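Local coordinates for uncharacterized protein (Bacteroides uniformis, PDB 4JPQ) that is of unknown function but probably binds carbohydrate, at residues A[104-116]-A[132-146]. Residues are numbered along the deposited sequence; the frame is centred on the assembly and turned at random.
Sequences NFECNCAGRLLIQ and LGMVKRWSSLAGEPF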
ATOM      1  N   ASN A 104       5.554  -6.053  -2.900  1.00 50.26           N
ATOM      2  CA  ASN A 104       5.472  -4.807  -2.132  1.00 52.77           C
ATOM      3  C   ASN A 104       5.188  -3.655  -3.095  1.00 51.36           C
ATOM      4  O   ASN A 104       5.929  -3.453  -4.060  1.00 43.63           O
ATOM      5  CB  ASN A 104       6.725  -4.528  -1.285  1.00 55.97           C
ATOM      6  CG  ASN A 104       8.003  -4.529  -2.090  1.00 62.30           C
ATOM      7  OD1 ASN A 104       8.268  -5.477  -2.797  1.00 68.30           O
ATOM      8  ND2 ASN A 104       8.795  -3.464  -1.995  1.00 68.76           N
ATOM      9  N   PHE A 105       4.089  -2.948  -2.837  1.00 49.63           N
ATOM     10  CA  PHE A 105       3.658  -1.802  -3.615  1.00 47.98           C
ATOM     11  C   PHE A 105       3.872  -0.606  -2.708  1.00 46.82           C
ATOM     12  O   PHE A 105       3.136  -0.445  -1.740  1.00 48.39           O
ATOM     13  CB  PHE A 105       2.176  -1.925  -3.986  1.00 47.48           C
ATOM     14  CG  PHE A 105       1.869  -3.096  -4.863  1.00 43.72           C
ATOM     15  CD1 PHE A 105       1.661  -4.352  -4.310  1.00 41.70           C
ATOM     16  CD2 PHE A 105       1.753  -2.943  -6.238  1.00 42.94           C
ATOM     17  CE1 PHE A 105       1.359  -5.434  -5.116  1.00 48.48           C
ATOM     18  CE2 PHE A 105       1.455  -4.029  -7.050  1.00 44.62           C
ATOM     19  CZ  PHE A 105       1.257  -5.272  -6.491  1.00 42.88           C
ATOM     20  N   GLU A 106       4.890   0.201  -3.003  1.00 46.80           N
ATOM     21  CA  GLU A 106       5.218   1.383  -2.209  1.00 47.49           C
ATOM     22  C   GLU A 106       4.981   2.581  -3.108  1.00 44.23           C
ATOM     23  O   GLU A 106       5.503   2.627  -4.221  1.00 44.33           O
ATOM     24  CB  GLU A 106       6.669   1.303  -1.732  1.00 50.50           C
ATOM     25  CG  GLU A 106       6.983   0.017  -0.965  1.00 56.75           C
ATOM     26  CD  GLU A 106       8.389  -0.056  -0.389  1.00 58.75           C
ATOM     27  OE1 GLU A 106       9.065   0.974  -0.271  1.00 55.86           O
ATOM     28  OE2 GLU A 106       8.822  -1.171  -0.029  1.00 65.34           O
ATOM     29  N   CYS A 107       4.193   3.543  -2.631  1.00 43.96           N
ATOM     30  CA  CYS A 107       3.818   4.716  -3.430  1.00 42.70           C
ATOM     31  C   CYS A 107       3.968   6.007  -2.626  1.00 46.11           C
ATOM     32  O   CYS A 107       3.423   6.103  -1.513  1.00 47.88           O
ATOM     33  CB  CYS A 107       2.376   4.531  -3.880  1.00 50.05           C
ATOM     34  SG  CYS A 107       1.919   5.538  -5.293  1.00 57.74           S
ATOM     35  N   ASN A 108       4.748   6.971  -3.130  1.00 47.53           N
ATOM     36  CA  ASN A 108       4.898   8.252  -2.404  1.00 44.12           C
ATOM     37  C   ASN A 108       3.681   9.121  -2.641  1.00 46.89           C
ATOM     38  O   ASN A 108       2.895   8.858  -3.568  1.00 51.40           O
ATOM     39  CB  ASN A 108       6.227   8.998  -2.673  1.00 39.53           C
ATOM     40  CG  ASN A 108       6.357   9.589  -4.078  1.00 42.99           C
ATOM     41  OD1 ASN A 108       5.418   9.640  -4.866  1.00 43.83           O
ATOM     42  ND2 ASN A 108       7.560  10.078  -4.380  1.00 49.34           N
ATOM     43  N   CYS A 109       3.555  10.170  -1.830  1.00 51.21           N
ATOM     44  CA  CYS A 109       2.410  11.099  -1.898  1.00 49.47           C
ATOM     45  C   CYS A 109       2.191  11.820  -3.238  1.00 45.60           C
ATOM     46  O   CYS A 109       1.096  12.318  -3.479  1.00 49.49           O
ATOM     47  CB  CYS A 109       2.476  12.120  -0.762  1.00 47.64           C
ATOM     48  SG  CYS A 109       3.905  13.211  -0.834  1.00 53.08           S
ATOM     49  N   ALA A 110       3.216  11.879  -4.089  1.00 46.24           N
ATOM     50  CA  ALA A 110       3.094  12.453  -5.446  1.00 49.42           C
ATOM     51  C   ALA A 110       2.668  11.442  -6.518  1.00 44.61           C
ATOM     52  O   ALA A 110       2.509  11.828  -7.677  1.00 47.62           O
ATOM     53  CB  ALA A 110       4.395  13.134  -5.854  1.00 51.87           C
ATOM     54  N   GLY A 111       2.491  10.172  -6.145  1.00 40.60           N
ATOM     55  CA  GLY A 111       2.082   9.122  -7.079  1.00 39.91           C
ATOM     56  C   GLY A 111       3.167   8.253  -7.685  1.00 41.64           C
ATOM     57  O   GLY A 111       2.843   7.344  -8.451  1.00 49.47           O
ATOM     58  N   ARG A 112       4.439   8.527  -7.399  1.00 44.43           N
ATOM     59  CA  ARG A 112       5.539   7.681  -7.885  1.00 45.78           C
ATOM     60  C   ARG A 112       5.401   6.349  -7.157  1.00 47.37           C
ATOM     61  O   ARG A 112       5.227   6.340  -5.920  1.00 46.27           O
ATOM     62  CB  ARG A 112       6.912   8.253  -7.542  1.00 51.61           C
ATOM     63  CG  ARG A 112       7.276   9.609  -8.097  1.00 57.23           C
ATOM     64  CD  ARG A 112       7.303   9.671  -9.621  1.00 73.03           C
ATOM     65  NE  ARG A 112       6.046  10.196 -10.157  1.00 88.48           N
ATOM     66  CZ  ARG A 112       5.675  11.489 -10.147  1.00 95.49           C
ATOM     67  NH1 ARG A 112       6.433  12.453  -9.589  1.00 83.07           N
ATOM     68  NH2 ARG A 112       4.500  11.828 -10.675  1.00112.55           N
ATOM     69  N   LEU A 113       5.519   5.251  -7.907  1.00 47.11           N
ATOM     70  CA  LEU A 113       5.341   3.890  -7.376  1.00 47.94           C
ATOM     71  C   LEU A 113       6.547   2.983  -7.573  1.00 47.41           C
ATOM     72  O   LEU A 113       7.218   3.034  -8.605  1.00 47.22           O
ATOM     73  CB  LEU A 113       4.160   3.243  -8.090  1.00 46.96           C
ATOM     74  CG  LEU A 113       3.764   1.772  -7.881  1.00 47.65           C
ATOM     75  CD1 LEU A 113       3.205   1.536  -6.490  1.00 54.58           C
ATOM     76  CD2 LEU A 113       2.751   1.360  -8.941  1.00 54.88           C
ATOM     77  N   LEU A 114       6.761   2.127  -6.579  1.00 51.66           N
ATOM     78  CA  LEU A 114       7.781   1.080  -6.580  1.00 51.88           C
ATOM     79  C   LEU A 114       7.059  -0.249  -6.358  1.00 53.65           C
ATOM     80  O   LEU A 114       6.182  -0.342  -5.470  1.00 45.64           O
ATOM     81  CB  LEU A 114       8.770   1.283  -5.438  1.00 50.59           C
ATOM     82  CG  LEU A 114       9.725   0.130  -5.071  1.00 56.30           C
ATOM     83  CD1 LEU A 114      10.790  -0.037  -6.128  1.00 58.25           C
ATOM     84  CD2 LEU A 114      10.365   0.362  -3.717  1.00 56.40           C
ATOM     85  N   ILE A 115       7.426  -1.254  -7.157  1.00 51.85           N
ATOM     86  CA  ILE A 115       6.920  -2.616  -6.997  1.00 48.66           C
ATOM     87  C   ILE A 115       8.088  -3.584  -7.107  1.00 52.07           C
ATOM     88  O   ILE A 115       8.882  -3.469  -8.034  1.00 53.47           O
ATOM     89  CB  ILE A 115       5.903  -3.065  -8.073  1.00 44.22           C
ATOM     90  CG1 ILE A 115       4.787  -2.053  -8.288  1.00 43.37           C
ATOM     91  CG2 ILE A 115       5.276  -4.410  -7.674  1.00 50.07           C
ATOM     92  CD1 ILE A 115       3.872  -2.399  -9.455  1.00 45.65           C
ATOM     93  N   GLN A 116       8.190  -4.514  -6.164  1.00 48.87           N
ATOM     94  CA  GLN A 116       9.121  -5.631  -6.293  1.00 49.32           C
ATOM     95  C   GLN A 116       8.333  -6.911  -6.060  1.00 49.35           C
ATOM     96  O   GLN A 116       7.204  -6.876  -5.532  1.00 54.94           O
ATOM     97  CB  GLN A 116      10.268  -5.572  -5.312  1.00 56.47           C
ATOM     98  CG  GLN A 116      11.194  -4.380  -5.384  1.00 57.84           C
ATOM     99  CD  GLN A 116      11.898  -4.189  -4.051  1.00 61.54           C
ATOM    100  OE1 GLN A 116      11.368  -3.552  -3.124  1.00 61.27           O
ATOM    101  NE2 GLN A 116      13.069  -4.774  -3.930  1.00 56.24           N
ATOM    102  N   LEU A 132       4.275  -1.553 -14.098  1.00 54.15           N
ATOM    103  CA  LEU A 132       4.046  -0.275 -13.392  1.00 53.85           C
ATOM    104  C   LEU A 132       2.865   0.462 -14.022  1.00 49.60           C
ATOM    105  O   LEU A 132       2.038   1.035 -13.297  1.00 47.06           O
ATOM    106  CB  LEU A 132       5.288   0.610 -13.433  1.00 55.44           C
ATOM    107  CG  LEU A 132       6.468   0.108 -12.601  1.00 53.71           C
ATOM    108  CD1 LEU A 132       7.764   0.748 -13.091  1.00 53.67           C
ATOM    109  CD2 LEU A 132       6.232   0.355 -11.112  1.00 52.23           C
ATOM    110  N   GLY A 133       2.801   0.408 -15.366  1.00 51.03           N
ATOM    111  CA  GLY A 133       1.716   0.966 -16.170  1.00 49.92           C
ATOM    112  C   GLY A 133       0.349   0.354 -15.894  1.00 50.40           C
ATOM    113  O   GLY A 133      -0.660   1.016 -16.103  1.00 53.98           O
HETATM  114  N   MSE A 134       0.309  -0.907 -15.463  1.00 53.08           N
HETATM  115  CA  MSE A 134      -0.950  -1.571 -15.090  1.00 50.33           C
HETATM  116  C   MSE A 134      -1.582  -0.982 -13.841  1.00 44.48           C
HETATM  117  O   MSE A 134      -2.809  -0.928 -13.750  1.00 47.55           O
HETATM  118  CB  MSE A 134      -0.759  -3.074 -14.827  1.00 49.62           C
HETATM  119  CG  MSE A 134      -0.546  -3.913 -16.067  1.00 54.19           C
HETATM  120 SE   MSE A 134       0.110  -5.687 -15.487  0.75 50.64          SE
HETATM  121  CE  MSE A 134       0.707  -6.218 -17.289  1.00 55.33           C
ATOM    122  N   VAL A 135      -0.769  -0.538 -12.884  1.00 44.66           N
ATOM    123  CA  VAL A 135      -1.286  -0.029 -11.600  1.00 48.41           C
ATOM    124  C   VAL A 135      -1.678   1.427 -11.742  1.00 50.65           C
ATOM    125  O   VAL A 135      -0.819   2.298 -11.866  1.00 46.74           O
ATOM    126  CB  VAL A 135      -0.280  -0.186 -10.440  1.00 43.61           C
ATOM    127  CG1 VAL A 135      -0.884   0.341  -9.140  1.00 51.47           C
ATOM    128  CG2 VAL A 135       0.134  -1.647 -10.285  1.00 44.61           C
ATOM    129  N   LYS A 136      -2.983   1.673 -11.737  1.00 59.39           N
ATOM    130  CA  LYS A 136      -3.517   3.019 -11.846  1.00 57.17           C
ATOM    131  C   LYS A 136      -3.426   3.612 -10.458  1.00 50.89           C
ATOM    132  O   LYS A 136      -3.596   2.907  -9.465  1.00 47.10           O
ATOM    133  CB  LYS A 136      -4.957   3.025 -12.359  1.00 56.94           C
ATOM    134  CG  LYS A 136      -5.120   2.424 -13.743  1.00 61.07           C
ATOM    135  CD  LYS A 136      -6.601   2.185 -14.035  1.00 69.22           C
ATOM    136  CE  LYS A 136      -6.828   1.653 -15.441  1.00 83.29           C
ATOM    137  NZ  LYS A 136      -8.276   1.590 -15.763  1.00 89.82           N
ATOM    138  N   ARG A 137      -3.127   4.906 -10.416  1.00 51.82           N
ATOM    139  CA  ARG A 137      -2.943   5.649  -9.189  1.00 48.44           C
ATOM    140  C   ARG A 137      -3.570   7.026  -9.249  1.00 53.03           C
ATOM    141  O   ARG A 137      -3.834   7.552 -10.339  1.00 43.85           O
ATOM    142  CB  ARG A 137      -1.463   5.870  -8.989  1.00 53.11           C
ATOM    143  CG  ARG A 137      -0.668   4.624  -8.688  1.00 62.32           C
ATOM    144  CD  ARG A 137       0.780   4.804  -9.108  1.00 72.96           C
ATOM    145  NE  ARG A 137       1.078   4.372 -10.483  1.00 62.69           N
ATOM    146  CZ  ARG A 137       2.227   4.605 -11.130  1.00 55.83           C
ATOM    147  NH1 ARG A 137       3.209   5.340 -10.595  1.00 51.62           N
ATOM    148  NH2 ARG A 137       2.385   4.125 -12.355  1.00 62.70           N
ATOM    149  N   TRP A 138      -3.772   7.600  -8.061  1.00 49.21           N
ATOM    150  CA  TRP A 138      -4.236   8.981  -7.899  1.00 46.24           C
ATOM    151  C   TRP A 138      -3.863   9.457  -6.500  1.00 48.05           C
ATOM    152  O   TRP A 138      -3.975   8.690  -5.540  1.00 47.16           O
ATOM    153  CB  TRP A 138      -5.759   9.109  -8.105  1.00 47.21           C
ATOM    154  CG  TRP A 138      -6.310  10.462  -7.674  1.00 49.48           C
ATOM    155  CD1 TRP A 138      -6.399  11.593  -8.435  1.00 56.51           C
ATOM    156  CD2 TRP A 138      -6.772  10.822  -6.369  1.00 45.79           C
ATOM    157  NE1 TRP A 138      -6.918  12.629  -7.694  1.00 53.13           N
ATOM    158  CE2 TRP A 138      -7.147  12.191  -6.419  1.00 46.27           C
ATOM    159  CE3 TRP A 138      -6.921  10.121  -5.164  1.00 43.83           C
ATOM    160  CZ2 TRP A 138      -7.678  12.877  -5.304  1.00 42.01           C
ATOM    161  CZ3 TRP A 138      -7.448  10.814  -4.033  1.00 48.12           C
ATOM    162  CH2 TRP A 138      -7.816  12.177  -4.123  1.00 42.75           C
ATOM    163  N   SER A 139      -3.454  10.718  -6.399  1.00 56.39           N
ATOM    164  CA  SER A 139      -3.184  11.362  -5.115  1.00 58.58           C
ATOM    165  C   SER A 139      -3.671  12.798  -5.109  1.00 48.91           C
ATOM    166  O   SER A 139      -3.731  13.439  -6.152  1.00 65.51           O
ATOM    167  CB  SER A 139      -1.697  11.341  -4.785  1.00 62.27           C
ATOM    168  OG  SER A 139      -1.443  12.046  -3.577  1.00 61.78           O
ATOM    169  N   SER A 140      -3.985  13.294  -3.912  1.00 47.30           N
ATOM    170  CA  SER A 140      -4.376  14.697  -3.702  1.00 46.08           C
ATOM    171  C   SER A 140      -3.165  15.637  -3.816  1.00 48.11           C
ATOM    172  O   SER A 140      -3.357  16.855  -3.896  1.00 61.74           O
ATOM    173  CB  SER A 140      -5.107  14.892  -2.351  1.00 45.66           C
ATOM    174  OG  SER A 140      -4.264  14.640  -1.226  1.00 49.24           O
ATOM    175  N   LEU A 141      -1.940  15.091  -3.764  1.00 49.59           N
ATOM    176  CA  LEU A 141      -0.685  15.837  -3.958  1.00 56.55           C
ATOM    177  C   LEU A 141       0.059  15.350  -5.211  1.00 53.11           C
ATOM    178  O   LEU A 141       1.279  15.525  -5.324  1.00 57.10           O
ATOM    179  CB  LEU A 141       0.215  15.679  -2.724  1.00 53.34           C
ATOM    180  CG  LEU A 141      -0.343  16.207  -1.410  1.00 52.73           C
ATOM    181  CD1 LEU A 141       0.599  15.837  -0.279  1.00 50.67           C
ATOM    182  CD2 LEU A 141      -0.545  17.703  -1.475  1.00 58.04           C
ATOM    183  N   ALA A 142      -0.679  14.790  -6.169  1.00 56.98           N
ATOM    184  CA  ALA A 142      -0.088  14.253  -7.400  1.00 61.07           C
ATOM    185  C   ALA A 142       0.495  15.356  -8.254  1.00 63.62           C
ATOM    186  O   ALA A 142       0.080  16.524  -8.154  1.00 77.38           O
ATOM    187  CB  ALA A 142      -1.108  13.445  -8.210  1.00 58.66           C
ATOM    188  N   GLY A 143       1.479  14.966  -9.064  1.00 68.58           N
ATOM    189  CA  GLY A 143       2.161  15.856  -9.987  1.00 67.89           C
ATOM    190  C   GLY A 143       3.666  15.843  -9.848  1.00 65.35           C
ATOM    191  O   GLY A 143       4.260  14.808  -9.544  1.00 57.78           O
ATOM    192  N   GLU A 144       4.264  17.012 -10.071  1.00 74.14           N
ATOM    193  CA  GLU A 144       5.717  17.192 -10.089  1.00 82.76           C
ATOM    194  C   GLU A 144       6.373  16.710  -8.791  1.00 69.13           C
ATOM    195  O   GLU A 144       5.744  16.787  -7.735  1.00 60.61           O
ATOM    196  CB  GLU A 144       6.118  18.691 -10.248  1.00106.25           C
ATOM    197  CG  GLU A 144       5.500  19.516 -11.381  1.00119.41           C
ATOM    198  CD  GLU A 144       5.654  18.897 -12.754  1.00131.58           C
ATOM    199  OE1 GLU A 144       6.634  18.140 -12.989  1.00130.74           O
ATOM    200  OE2 GLU A 144       4.788  19.194 -13.605  1.00129.95           O
ATOM    201  N   PRO A 145       7.630  16.218  -8.862  1.00 64.82           N
ATOM    202  CA  PRO A 145       8.329  15.918  -7.602  1.00 57.42           C
ATOM    203  C   PRO A 145       8.593  17.221  -6.819  1.00 57.27           C
ATOM    204  O   PRO A 145       8.719  18.284  -7.441  1.00 61.10           O
ATOM    205  CB  PRO A 145       9.657  15.276  -8.047  1.00 55.84           C
ATOM    206  CG  PRO A 145       9.545  15.038  -9.512  1.00 59.68           C
ATOM    207  CD  PRO A 145       8.453  15.906 -10.051  1.00 62.85           C
ATOM    208  N   PHE A 146       8.649  17.145  -5.487  1.00 56.91           N
ATOM    209  CA  PHE A 146       8.878  18.338  -4.633  1.00 56.81           C
ATOM    210  C   PHE A 146       9.661  18.065  -3.351  1.00 53.10           C
ATOM    211  O   PHE A 146       9.490  17.018  -2.728  1.00 50.31           O
ATOM    212  CB  PHE A 146       7.541  19.040  -4.285  1.00 53.43           C
ATOM    213  CG  PHE A 146       6.510  18.153  -3.599  1.00 49.61           C
ATOM    214  CD1 PHE A 146       6.485  18.008  -2.199  1.00 50.89           C
ATOM    215  CD2 PHE A 146       5.534  17.495  -4.340  1.00 48.05           C
ATOM    216  CE1 PHE A 146       5.526  17.213  -1.572  1.00 46.21           C
ATOM    217  CE2 PHE A 146       4.569  16.695  -3.718  1.00 52.59           C
ATOM    218  CZ  PHE A 146       4.564  16.552  -2.330  1.00 45.50           C
TER
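Arg137 NH1 donates to Gly111 O at 3.0 Å, in the carbonyl plane, and Arg112 grips Gly143 O end-on with NH1 and NH2, both at 3.2 Å. These bonds illustrate how a beta hairpin, here strands 102-108 and 113-118 of the CBD9-like fold joined by a type I turn at Asn108 to Gly111, can be tied to strand 136-139 and the loop that follows it through side chains rather than a backbone ladder. Ser139 OG bonds to Cys109 O at 2.6 Å while accepting from Leu141 N in an ST turn; Glu156 O is a further partner of this hydroxyl. The Arg137 chain bends at chi3 (-91°), and NE turns back to Val135 O, which lies in the guanidinium plane; with NH1 also salt-bridged to Asp80, these bonds probably hold the guanidinium against rotation. Leu113 CD2 lies 3.8 Å above one face of that guanidinium, offset toward its rim, and also packs on Val135 at about a right angle. A leucine in place of Arg137 would probably leave Gly111 O, Val135 O and Asp80 without this donor. Farther along, Ile115 CD1 meets Val135 CG2 tip to tip, and Leu132 slides past Ile115. At the turn end, Cys109 SG approaches the Phe146 ring obliquely, 3.7 Å from CZ.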